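Local coordinates for transferrin binding protein B (Actinobacillus suis, PDB 3PQU) that probably captures host transferrin at the outer membrane as a surface lipoprotein, as part of iron acquisition, at residues A[361-365]-A[366-370]. Numbering follows the deposited sequence. Where two conformers were deposited one is given.
Sequences LIIDG and QKIDL
The peptide carbonyls of L361 and I363 accept hydrogen bonds from the facing strand: I368 N approaches L361 O in the carbonyl plane, whereas Q366 N lies above the plane of the I363 carbonyl, 53° out, at 2.8 Å from I363 O. Both bonds belong to a tight antiparallel β-hairpin in the C-lobe handle domain, closed by a type I' turn. I363 N returns a bond to Q366 O (2.8 Å), and L361 N one to I368 O (2.9 Å). At the corner, D364 and G365 both adopt left-handed backbone angles; aspartate tolerates them, but at G365 a side chain would collide with the preceding carbonyl oxygen. On one face, the β-branched I363 and I368 suit the extended strands and pack against I383 and V381 of strand 376-383. There I363, with CG1 beside its backbone N and chi2 extended (-174°), brings CD1 to 3.8 Å from I368 CD1, the two chains crossing at a slant. L361 turns the same way, and its CG fits against the fork of L370, 4.1 Å from L370 CD1, beside strands 386-393 and 413-424. The other face carries I362 and K367 side by side, I362 CD1 3.8 Å from K367 CG. Lysine combines this apolar stem with a charged end: with the chain bent at chi4 (59°), NZ bonds to P40 O and to a water, which accepts from K367 NZ at 2.9 Å and donates to G365 O at 3.0 Å.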
loop_
_atom_site.group_PDB
_atom_site.type_symbol
_atom_site.label_atom_id
_atom_site.label_comp_id
_atom_site.label_asym_id
_atom_site.label_seq_id
_atom_site.Cartn_x
_atom_site.Cartn_y
_atom_site.Cartn_z
ATOM N N LEU A 361 -10.824 2.673 4.762
ATOM C CA LEU A 361 -9.755 3.356 5.481
ATOM C C LEU A 361 -8.755 2.325 5.981
ATOM O O LEU A 361 -9.139 1.330 6.589
ATOM C CB LEU A 361 -10.316 4.118 6.676
ATOM C CG LEU A 361 -10.685 5.580 6.496
ATOM C CD1 LEU A 361 -11.148 6.141 7.830
ATOM C CD2 LEU A 361 -9.492 6.362 5.976
ATOM N N ILE A 362 -7.472 2.563 5.735
ATOM C CA ILE A 362 -6.449 1.617 6.148
ATOM C C ILE A 362 -5.802 2.124 7.427
ATOM O O ILE A 362 -5.194 3.183 7.435
ATOM C CB ILE A 362 -5.342 1.453 5.090
ATOM C CG1 ILE A 362 -5.923 1.417 3.669
ATOM C CG2 ILE A 362 -4.507 0.219 5.401
ATOM C CD1 ILE A 362 -6.191 0.023 3.129
ATOM N N ILE A 363 -5.934 1.384 8.516
ATOM C CA ILE A 363 -5.266 1.787 9.740
ATOM C C ILE A 363 -4.530 0.609 10.350
ATOM O O ILE A 363 -5.129 -0.425 10.613
ATOM C CB ILE A 363 -6.249 2.397 10.742
ATOM C CG1 ILE A 363 -6.927 3.623 10.122
ATOM C CG2 ILE A 363 -5.534 2.775 12.032
ATOM C CD1 ILE A 363 -7.811 4.369 11.083
ATOM N N ASP A 364 -3.221 0.767 10.541
ATOM C CA ASP A 364 -2.399 -0.286 11.122
ATOM C C ASP A 364 -2.599 -1.605 10.404
ATOM O O ASP A 364 -2.656 -2.662 11.041
ATOM C CB ASP A 364 -2.729 -0.468 12.606
ATOM C CG ASP A 364 -2.151 0.630 13.473
ATOM O OD1 ASP A 364 -1.383 1.462 12.951
ATOM O OD2 ASP A 364 -2.460 0.649 14.683
ATOM N N GLY A 365 -2.728 -1.549 9.083
ATOM C CA GLY A 365 -2.848 -2.768 8.309
ATOM C C GLY A 365 -4.259 -3.310 8.265
ATOM O O GLY A 365 -4.539 -4.251 7.525
ATOM N N GLN A 366 -5.152 -2.723 9.059
ATOM C CA GLN A 366 -6.557 -3.133 9.062
ATOM C C GLN A 366 -7.376 -2.269 8.107
ATOM O O GLN A 366 -7.267 -1.043 8.122
ATOM C CB GLN A 366 -7.149 -3.040 10.473
ATOM C CG GLN A 366 -7.644 -4.369 11.023
ATOM C CD GLN A 366 -8.914 -4.232 11.849
ATOM O OE1 GLN A 366 -8.862 -4.079 13.070
ATOM N NE2 GLN A 366 -10.065 -4.293 11.183
ATOM N N LYS A 367 -8.197 -2.909 7.276
ATOM C CA LYS A 367 -9.063 -2.189 6.343
ATOM C C LYS A 367 -10.437 -1.939 6.961
ATOM O O LYS A 367 -11.170 -2.875 7.260
ATOM C CB LYS A 367 -9.218 -2.964 5.031
ATOM C CG LYS A 367 -7.921 -3.158 4.243
ATOM C CD LYS A 367 -8.179 -3.963 2.964
ATOM C CE LYS A 367 -6.929 -4.096 2.103
ATOM N NZ LYS A 367 -5.827 -4.774 2.852
ATOM N N ILE A 368 -10.781 -0.670 7.158
ATOM C CA ILE A 368 -12.091 -0.304 7.697
ATOM C C ILE A 368 -13.066 0.007 6.570
ATOM O O ILE A 368 -12.915 1.016 5.871
ATOM C CB ILE A 368 -11.993 0.927 8.607
ATOM C CG1 ILE A 368 -10.879 0.735 9.635
ATOM C CG2 ILE A 368 -13.329 1.195 9.314
ATOM C CD1 ILE A 368 -10.712 1.907 10.567
ATOM N N ASP A 369 -14.062 -0.858 6.397
ATOM C CA ASP A 369 -15.081 -0.666 5.368
ATOM C C ASP A 369 -15.929 0.556 5.697
ATOM O O ASP A 369 -16.454 0.658 6.803
ATOM C CB ASP A 369 -15.964 -1.911 5.238
ATOM C CG ASP A 369 -17.098 -1.731 4.237
ATOM O OD1 ASP A 369 -17.059 -0.779 3.421
ATOM O OD2 ASP A 369 -18.038 -2.555 4.263
ATOM N N LEU A 370 -16.063 1.480 4.745
ATOM C CA LEU A 370 -16.774 2.734 5.012
ATOM C C LEU A 370 -18.229 2.762 4.541
ATOM O O LEU A 370 -18.958 3.706 4.838
ATOM C CB LEU A 370 -16.029 3.911 4.391
ATOM C CG LEU A 370 -14.608 4.164 4.890
ATOM C CD1 LEU A 370 -14.009 5.382 4.175
ATOM C CD2 LEU A 370 -14.611 4.364 6.398
HETATM O O HOH W 1 -4.287 -3.291 4.744
#